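Local coordinates for protein acetyltransferase (Vibrio fischeri, PDB 3JVN) that probably transfers acyl groups, most likely acetyl, as a member of the GNAT acetyltransferase family, although its substrate is not established, at residues M110-I113 and E114-K118. Numbering follows the deposited sequence.
With SO4 (sulfate ion), chain B.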
# COMPACT_ATOMS: atom_id res chain seq x y z
N MSE A 110 15.98 12.25 1.99
CA MSE A 110 15.15 11.10 2.30
C MSE A 110 14.94 11.06 3.81
O MSE A 110 13.93 10.57 4.30
CB MSE A 110 15.85 9.80 1.87
CG MSE A 110 15.66 9.42 0.40
SE MSE A 110 13.81 8.91 -0.02
CE MSE A 110 13.37 8.07 1.68
N MSE A 111 15.94 11.58 4.53
CA MSE A 111 15.92 11.62 5.99
C MSE A 111 14.86 12.60 6.48
O MSE A 111 14.16 12.34 7.46
CB MSE A 111 17.30 12.07 6.51
CG MSE A 111 17.86 11.20 7.63
SE MSE A 111 18.32 9.39 7.04
CE MSE A 111 16.65 8.50 7.44
N ARG A 112 14.77 13.73 5.79
CA ARG A 112 13.80 14.75 6.15
C ARG A 112 12.37 14.27 5.89
O ARG A 112 11.54 14.26 6.81
CB ARG A 112 14.07 16.03 5.34
CG ARG A 112 13.16 17.19 5.71
CD ARG A 112 13.46 17.73 7.10
NE ARG A 112 12.48 18.71 7.56
CZ ARG A 112 11.18 18.44 7.73
NH1 ARG A 112 10.70 17.23 7.49
NH2 ARG A 112 10.36 19.40 8.15
N ILE A 113 12.07 13.86 4.66
CA ILE A 113 10.72 13.42 4.36
C ILE A 113 10.21 12.31 5.28
O ILE A 113 9.02 12.28 5.62
CB ILE A 113 10.58 12.99 2.86
CG1 ILE A 113 9.10 12.73 2.56
CG2 ILE A 113 11.44 11.77 2.56
CD1 ILE A 113 8.74 12.78 1.07
N GLU A 114 11.11 11.41 5.69
CA GLU A 114 10.73 10.32 6.59
C GLU A 114 10.44 10.86 7.99
O GLU A 114 9.64 10.30 8.73
CB GLU A 114 11.85 9.28 6.68
CG GLU A 114 12.21 8.59 5.37
CD GLU A 114 13.37 7.61 5.54
OE1 GLU A 114 13.86 7.07 4.52
OE2 GLU A 114 13.80 7.39 6.69
N GLN A 115 11.09 11.96 8.35
CA GLN A 115 10.86 12.55 9.66
C GLN A 115 9.39 12.93 9.76
O GLN A 115 8.70 12.52 10.69
CB GLN A 115 11.74 13.77 9.84
CG GLN A 115 11.70 14.37 11.23
CD GLN A 115 12.42 15.71 11.28
OE1 GLN A 115 11.91 16.71 10.76
NE2 GLN A 115 13.61 15.73 11.87
N GLU A 116 8.92 13.73 8.81
CA GLU A 116 7.53 14.17 8.77
C GLU A 116 6.58 12.99 8.59
O GLU A 116 5.49 12.96 9.16
CB GLU A 116 7.33 15.18 7.64
CG GLU A 116 7.59 16.61 8.06
CD GLU A 116 6.41 17.23 8.79
OE1 GLU A 116 5.39 17.53 8.12
OE2 GLU A 116 6.49 17.40 10.02
N LEU A 117 7.01 12.02 7.79
CA LEU A 117 6.21 10.84 7.55
C LEU A 117 5.99 10.06 8.84
O LEU A 117 4.85 9.77 9.21
CB LEU A 117 6.91 9.95 6.53
CG LEU A 117 6.13 9.80 5.23
CD1 LEU A 117 5.47 11.13 4.84
CD2 LEU A 117 7.07 9.31 4.15
N LYS A 118 7.10 9.73 9.51
CA LYS A 118 7.09 8.99 10.76
C LYS A 118 6.22 9.64 11.82
O LYS A 118 5.41 8.96 12.47
CB LYS A 118 8.50 8.86 11.32
CG LYS A 118 9.21 7.54 10.99
CD LYS A 118 10.02 7.60 9.69
CE LYS A 118 11.38 8.28 9.91
NZ LYS A 118 12.24 7.53 10.87
S SO4 B . 12.02 22.54 8.02
O1 SO4 B . 11.53 23.44 6.95
O2 SO4 B . 10.87 21.89 8.67
O3 SO4 B . 12.74 23.34 9.03
O4 SO4 B . 12.93 21.53 7.44
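The guanidinium of Arg112 carries the amide oxygen OE1 of Gln115 over one face, a sulfate at its NE/NH2 edge, and Glu116 CB and CG near its plane on the NH1 side. Gln115 OE1 stands 3.5 Å above the plane, over its centre, and the amide is turned 46° from the guanidinium, a polar approach to the face without a hydrogen bond. The sulfate sulfur lies in plane with the group. Arg112 NE donates to sulfate O4 over 2.9 Å. Arg112 NH2 donates to sulfate O2 over 2.6 Å, with an N-H...O angle of 165°. In this bidentate fork, two bonds to one anion probably fix the swing of the whole guanidinium about the CD–NE bond. Glu116 runs alongside Arg112, pointing the same way; its OE2 remains 4.7 Å from Arg112 NH2, short of a salt bridge.

With CG anti to the backbone N (chi1 -177°) and a bend at chi2, the Arg112 chain runs on along the helix towards Gln115 and Glu116. Glu114, extended beyond CG, brings OE1 near CE of selenomethionine Met110 and OE2 near CE of selenomethionine Met111. The backbone link from Leu117 N to Ile113 O, 3.0 Å, is an ordinary i to i+4 helical bond. On the sheet-facing side, Ile113 CG1 lies 4.3 Å from Leu117 CD2, and both residues pack on strands 67-79 and 86-96, so helix 105-118 covers the sheet within a beta-alpha-beta unit of the GNAT fold.

Chemically, the contact combines an apolar sheet-facing side, a polar flank and the Glu114 carboxylate beside two methyls. In this crystal the sulfate, probably from the crystallisation liquor, joins Arg112 to the Arg7 backbone N of strand 4-7; the Glu116 carboxylate probably attracts the guanidinium only through space, tending to favour its position.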